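Local coordinates for hypothetical protein PH1109 (Pyrococcus horikoshii, PDB 2D59) that is of unknown function but belongs to the CoA-binding domain family, with a Rossmann-like fold built on a parallel beta sheet, at residues R5-L10 against I127-C132; V104-Y109 against R131-E136. One frame throughout, in Å; residues are numbered along the deposited sequence.

Contact 1: R5-L10 against I127-C132; sequences RPIDGL and IVANRC
Both carboxylate oxygens of Asp8 are gripped twice. OD1 takes the backbone N of Ala129 at 2.9 Å on its anti side, and on its syn lone pair it receives NE of Arg131. OD2 accepts from NH2 of Arg131 at 2.7 Å on the syn side and turns its anti lone pair to the backbone N of Leu10, which makes an Asx turn within 5-10. The arginine thus forms a side-on, two-nitrogen salt bridge with the acid, one nitrogen to each oxygen, with the carboxylate and guanidinium planes only 22° apart; four donors fix the rotation of the carboxylate. Asp8 reaches this place because its CG sits between the backbone N and the carbonyl carbon (chi1 63°), while the Arg131 chain runs extended from CG to NE to meet it.

Strand 126-129 is an outermost strand of the parallel Rossmann-like sheet, and the irregular segment 5-10, leading into helix 12-21, lies along its outer side. Ile7 N donates to Ala129 O at 2.9 Å, and Ile7 CB packs 3.6 Å from Ala129 CB. One residue further, Asn130 ND2 gives a nearly straight bond to Arg5 O, 2.7 Å long, with the oxygen in the plane of the amide. Ile7 CG1 rests against Asn130 CB.

Over one face of the Arg131 guanidinium lies the Pro6 ring, its CB 3.6 Å from Arg131 CZ. At the guanidinium edge, a water accepts from NH1 and donates weakly to Leu10 O. Leu10 CD1 reaches the strand itself, touching Val128 CG2 at 3.9 Å.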
loop_
_atom_site.group_PDB
_atom_site.type_symbol
_atom_site.label_atom_id
_atom_site.label_comp_id
_atom_site.label_asym_id
_atom_site.label_seq_id
_atom_site.Cartn_x
_atom_site.Cartn_y
_atom_site.Cartn_z
ATOM N N ARG A 5 7.199 -4.649 15.261
ATOM C CA ARG A 5 8.500 -4.202 14.776
ATOM C C ARG A 5 8.594 -4.294 13.255
ATOM O O ARG A 5 8.128 -5.262 12.654
ATOM C CB ARG A 5 9.611 -5.055 15.392
ATOM C CG ARG A 5 9.633 -5.072 16.912
ATOM C CD ARG A 5 10.530 -6.192 17.418
ATOM N NE ARG A 5 10.592 -6.244 18.877
ATOM C CZ ARG A 5 11.179 -5.325 19.635
ATOM N NH1 ARG A 5 11.760 -4.271 19.076
ATOM N NH2 ARG A 5 11.184 -5.459 20.954
ATOM N N PRO A 6 9.200 -3.282 12.613
ATOM C CA PRO A 6 9.341 -3.290 11.155
ATOM C C PRO A 6 10.129 -4.513 10.689
ATOM O O PRO A 6 11.072 -4.951 11.354
ATOM C CB PRO A 6 10.091 -1.990 10.875
ATOM C CG PRO A 6 9.628 -1.093 11.976
ATOM C CD PRO A 6 9.669 -2.005 13.177
ATOM N N ILE A 7 9.736 -5.057 9.546
ATOM C CA ILE A 7 10.403 -6.219 8.975
ATOM C C ILE A 7 11.496 -5.761 8.013
ATOM O O ILE A 7 12.511 -6.437 7.845
ATOM C CB ILE A 7 9.378 -7.115 8.243
ATOM C CG1 ILE A 7 8.618 -7.948 9.276
ATOM C CG2 ILE A 7 10.062 -8.002 7.219
ATOM C CD1 ILE A 7 7.477 -8.751 8.692
ATOM N N ASP A 8 11.290 -4.606 7.389
ATOM C CA ASP A 8 12.283 -4.065 6.467
ATOM C C ASP A 8 13.405 -3.419 7.276
ATOM O O ASP A 8 13.267 -3.215 8.483
ATOM C CB ASP A 8 11.647 -3.026 5.539
ATOM C CG ASP A 8 11.127 -1.821 6.288
ATOM O OD1 ASP A 8 9.902 -1.737 6.525
ATOM O OD2 ASP A 8 11.949 -0.955 6.652
ATOM N N GLY A 9 14.511 -3.097 6.613
ATOM C CA GLY A 9 15.631 -2.483 7.306
ATOM C C GLY A 9 15.812 -1.006 7.004
ATOM O O GLY A 9 16.855 -0.427 7.307
ATOM N N LEU A 10 14.794 -0.389 6.414
ATOM C CA LEU A 10 14.855 1.027 6.071
ATOM C C LEU A 10 14.848 1.915 7.320
ATOM O O LEU A 10 14.366 1.518 8.382
ATOM C CB LEU A 10 13.673 1.386 5.164
ATOM C CG LEU A 10 13.486 0.503 3.924
ATOM C CD1 LEU A 10 12.223 0.921 3.187
ATOM C CD2 LEU A 10 14.702 0.621 3.004
ATOM N N ILE A 127 10.934 -2.453 -0.660
ATOM C CA ILE A 127 10.035 -3.135 0.261
ATOM C C ILE A 127 9.900 -2.479 1.631
ATOM O O ILE A 127 10.889 -2.242 2.329
ATOM C CB ILE A 127 10.487 -4.598 0.461
ATOM C CG1 ILE A 127 10.554 -5.297 -0.899
ATOM C CG2 ILE A 127 9.517 -5.342 1.385
ATOM C CD1 ILE A 127 11.195 -6.658 -0.854
ATOM N N VAL A 128 8.663 -2.164 1.999
ATOM C CA VAL A 128 8.372 -1.608 3.311
ATOM C C VAL A 128 7.531 -2.727 3.905
ATOM O O VAL A 128 6.609 -3.224 3.253
ATOM C CB VAL A 128 7.549 -0.303 3.231
ATOM C CG1 VAL A 128 7.204 0.179 4.636
ATOM C CG2 VAL A 128 8.347 0.766 2.490
ATOM N N ALA A 129 7.855 -3.156 5.118
ATOM C CA ALA A 129 7.107 -4.261 5.700
ATOM C C ALA A 129 6.839 -4.165 7.189
ATOM O O ALA A 129 7.704 -3.782 7.987
ATOM C CB ALA A 129 7.813 -5.575 5.381
ATOM N N ASN A 130 5.616 -4.544 7.543
ATOM C CA ASN A 130 5.135 -4.527 8.913
ATOM C C ASN A 130 5.147 -3.124 9.506
ATOM O O ASN A 130 5.667 -2.888 10.597
ATOM C CB ASN A 130 5.942 -5.489 9.783
ATOM C CG ASN A 130 5.111 -6.077 10.902
ATOM O OD1 ASN A 130 3.989 -6.530 10.670
ATOM N ND2 ASN A 130 5.652 -6.079 12.115
ATOM N N ARG A 131 4.579 -2.196 8.743
ATOM C CA ARG A 131 4.432 -0.800 9.132
ATOM C C ARG A 131 3.080 -0.397 8.553
ATOM O O ARG A 131 2.550 -1.080 7.678
ATOM C CB ARG A 131 5.506 0.093 8.495
ATOM C CG ARG A 131 6.951 -0.264 8.790
ATOM C CD ARG A 131 7.837 0.854 8.252
ATOM N NE ARG A 131 9.252 0.501 8.190
ATOM C CZ ARG A 131 10.199 1.063 8.935
ATOM N NH1 ARG A 131 9.886 2.006 9.813
ATOM N NH2 ARG A 131 11.463 0.690 8.790
ATOM N N CYS A 132 2.529 0.706 9.038
ATOM C CA CYS A 132 1.257 1.203 8.540
ATOM C C CYS A 132 1.503 2.568 7.907
ATOM O O CYS A 132 2.144 3.423 8.517
ATOM C CB CYS A 132 0.256 1.336 9.686
ATOM S SG CYS A 132 -1.286 2.137 9.209
HETATM O O HOH W 1 12.514 2.861 10.786
#

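Contact 2: V104-Y109 against R131-E136; sequences VVWFQY and RCMMRE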
loop_
_atom_site.group_PDB
_atom_site.type_symbol
_atom_site.label_atom_id
_atom_site.label_comp_id
_atom_site.label_asym_id
_atom_site.label_seq_id
_atom_site.Cartn_x
_atom_site.Cartn_y
_atom_site.Cartn_z
ATOM N N VAL A 104 7.247 0.788 -5.060
ATOM C CA VAL A 104 7.270 0.294 -3.687
ATOM C C VAL A 104 6.129 -0.668 -3.380
ATOM O O VAL A 104 5.004 -0.483 -3.843
ATOM C CB VAL A 104 7.162 1.477 -2.687
ATOM C CG1 VAL A 104 7.128 0.963 -1.253
ATOM C CG2 VAL A 104 8.324 2.436 -2.883
ATOM N N VAL A 105 6.436 -1.708 -2.612
ATOM C CA VAL A 105 5.428 -2.660 -2.173
ATOM C C VAL A 105 5.414 -2.441 -0.666
ATOM O O VAL A 105 6.446 -2.552 -0.005
ATOM C CB VAL A 105 5.815 -4.121 -2.477
ATOM C CG1 VAL A 105 4.726 -5.061 -1.964
ATOM C CG2 VAL A 105 5.997 -4.306 -3.973
ATOM N N TRP A 106 4.249 -2.105 -0.132
ATOM C CA TRP A 106 4.124 -1.839 1.290
ATOM C C TRP A 106 3.237 -2.874 1.973
ATOM O O TRP A 106 2.027 -2.898 1.760
ATOM C CB TRP A 106 3.548 -0.433 1.489
ATOM C CG TRP A 106 3.562 0.053 2.909
ATOM C CD1 TRP A 106 2.993 -0.557 3.990
ATOM C CD2 TRP A 106 4.149 1.268 3.397
ATOM N NE1 TRP A 106 3.186 0.202 5.117
ATOM C CE2 TRP A 106 3.889 1.329 4.783
ATOM C CE3 TRP A 106 4.860 2.316 2.795
ATOM C CZ2 TRP A 106 4.325 2.391 5.584
ATOM C CZ3 TRP A 106 5.292 3.376 3.592
ATOM C CH2 TRP A 106 5.020 3.403 4.972
ATOM N N PHE A 107 3.852 -3.729 2.788
ATOM C CA PHE A 107 3.130 -4.761 3.525
ATOM C C PHE A 107 2.643 -4.201 4.858
ATOM O O PHE A 107 3.444 -3.892 5.741
ATOM C CB PHE A 107 4.047 -5.959 3.791
ATOM C CG PHE A 107 4.372 -6.772 2.564
ATOM C CD1 PHE A 107 3.560 -7.839 2.181
ATOM C CD2 PHE A 107 5.498 -6.481 1.803
ATOM C CE1 PHE A 107 3.873 -8.606 1.057
ATOM C CE2 PHE A 107 5.820 -7.244 0.676
ATOM C CZ PHE A 107 5.004 -8.307 0.305
ATOM N N GLN A 108 1.330 -4.062 5.001
ATOM C CA GLN A 108 0.758 -3.562 6.244
ATOM C C GLN A 108 0.874 -4.675 7.290
ATOM O O GLN A 108 1.291 -5.790 6.976
ATOM C CB GLN A 108 -0.710 -3.182 6.031
ATOM C CG GLN A 108 -0.939 -1.968 5.132
ATOM C CD GLN A 108 -0.856 -0.649 5.877
ATOM O OE1 GLN A 108 -1.321 -0.534 7.014
ATOM N NE2 GLN A 108 -0.289 0.362 5.231
ATOM N N TYR A 109 0.506 -4.374 8.528
ATOM C CA TYR A 109 0.590 -5.354 9.604
ATOM C C TYR A 109 -0.096 -6.685 9.285
ATOM O O TYR A 109 -1.201 -6.717 8.743
ATOM C CB TYR A 109 -0.001 -4.767 10.891
ATOM C CG TYR A 109 0.768 -3.578 11.426
ATOM C CD1 TYR A 109 2.136 -3.669 11.679
ATOM C CD2 TYR A 109 0.128 -2.364 11.691
ATOM C CE1 TYR A 109 2.849 -2.585 12.182
ATOM C CE2 TYR A 109 0.836 -1.271 12.196
ATOM C CZ TYR A 109 2.196 -1.393 12.439
ATOM O OH TYR A 109 2.906 -0.329 12.953
ATOM N N ARG A 131 4.579 -2.196 8.743
ATOM C CA ARG A 131 4.432 -0.800 9.132
ATOM C C ARG A 131 3.080 -0.397 8.553
ATOM O O ARG A 131 2.550 -1.080 7.678
ATOM C CB ARG A 131 5.506 0.093 8.495
ATOM C CG ARG A 131 6.951 -0.264 8.790
ATOM C CD ARG A 131 7.837 0.854 8.252
ATOM N NE ARG A 131 9.252 0.501 8.190
ATOM C CZ ARG A 131 10.199 1.063 8.935
ATOM N NH1 ARG A 131 9.886 2.006 9.813
ATOM N NH2 ARG A 131 11.463 0.690 8.790
ATOM N N CYS A 132 2.529 0.706 9.038
ATOM C CA CYS A 132 1.257 1.203 8.540
ATOM C C CYS A 132 1.503 2.568 7.907
ATOM O O CYS A 132 2.144 3.423 8.517
ATOM C CB CYS A 132 0.256 1.336 9.686
ATOM S SG CYS A 132 -1.286 2.137 9.209
ATOM N N MET A 133 1.007 2.781 6.691
ATOM C CA MET A 133 1.219 4.066 6.025
ATOM C C MET A 133 0.727 5.246 6.855
ATOM O O MET A 133 1.364 6.297 6.882
ATOM C CB MET A 133 0.559 4.085 4.643
ATOM C CG MET A 133 1.288 3.237 3.604
ATOM S SD MET A 133 0.822 3.662 1.903
ATOM C CE MET A 133 1.847 5.148 1.636
ATOM N N MET A 134 -0.401 5.074 7.536
ATOM C CA MET A 134 -0.941 6.141 8.364
ATOM C C MET A 134 -0.081 6.381 9.600
ATOM O O MET A 134 0.260 7.525 9.916
ATOM C CB MET A 134 -2.364 5.807 8.808
ATOM C CG MET A 134 -2.917 6.797 9.807
ATOM S SD MET A 134 -4.632 6.452 10.218
ATOM C CE MET A 134 -4.436 5.123 11.373
ATOM N N ARG A 135 0.250 5.302 10.306
ATOM C CA ARG A 135 1.067 5.400 11.506
ATOM C C ARG A 135 2.404 6.064 11.194
ATOM O O ARG A 135 2.848 6.958 11.918
ATOM C CB ARG A 135 1.319 4.011 12.093
ATOM C CG ARG A 135 1.802 4.044 13.536
ATOM C CD ARG A 135 0.728 3.517 14.480
ATOM N NE ARG A 135 0.695 2.056 14.505
ATOM C CZ ARG A 135 -0.270 1.338 15.074
ATOM N NH1 ARG A 135 -0.211 0.014 15.053
ATOM N NH2 ARG A 135 -1.300 1.943 15.650
ATOM N N GLU A 136 3.046 5.614 10.120
ATOM C CA GLU A 136 4.337 6.171 9.722
ATOM C C GLU A 136 4.205 7.641 9.346
ATOM O O GLU A 136 5.040 8.470 9.724
ATOM C CB GLU A 136 4.915 5.380 8.542
ATOM C CG GLU A 136 5.328 3.954 8.872
ATOM C CD GLU A 136 6.298 3.885 10.035
ATOM O OE1 GLU A 136 5.840 3.765 11.188
ATOM O OE2 GLU A 136 7.521 3.961 9.794
HETATM O O HOH W 2 3.769 1.817 11.260
#
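The C-terminal end of strand 104-107 and the loop after it pack against the start of helix 133-141, where Cys132 is the N-cap residue of this Rossmann-like fold's last helix. Trp106 carries much of the contact. Its indole NE1 donates to Arg131 O at 2.9 Å, with the oxygen near the ring plane but NE1 well above the plane of the carbonyl. Met133 covers one face of the same indole: its CG stands 3.5 Å from the centroid of the six-membered ring, 14° off the normal, a CH-pi contact, and its SD lies farther out above that face as a Met-aromatic contact. Glu136 CG meets the ring at its edge, 3.8 Å from Trp106 CZ2. The Trp106 side chain leaves the strand with CG opposite its own N (chi1 -171°), which carries the indole to the Arg131 carbonyl and the first turn of the helix.

Arg131 O also receives a CA-H...O contact from Gln108. The carboxamide of Gln108 lies beside Cys132 and Met133, and its NE2 is hydrogen-bonded to Asp82 on the adjoining strand 80-83. Tyr109 packs its CE2 3.7 Å from Cys132 CB and 3.3 Å from Arg135 NH1, its ring plane 45° from that guanidinium.

Cys132 SG accepts a weak capping bond from Arg135 N. A water accepts a hydrogen bond from Cys132 N at 2.8 Å and donates to Tyr109 OH and Glu136 OE1. Glu136 also forms salt bridges to Arg131 and Arg139, so two positive groups near its buried carboxylate would be expected to favour the ionised form.

In the fold
Contacts 1 and 2 lie side by side, their centres about 7 Å apart, and meet at the same stretch of chain, sharing Arg131 and Cys132. Strands 104-107 and 126-129 are parallel neighbours in the five-stranded sheet; Phe107 makes probable backbone hydrogen bonds to Val128 and, just past the strand, to Asn130. Along the chain 5-10 comes first, then 104-109, then 127-136, which leaves the sheet edge and enters helix 133-141. Contact 1 therefore ties the N-terminal segment to the outermost strand, whereas contact 2 joins the next strand inward to the last helix. Through Arg131, salt-bridged to both Asp8 and Glu136, segments near the two ends of the chain are linked.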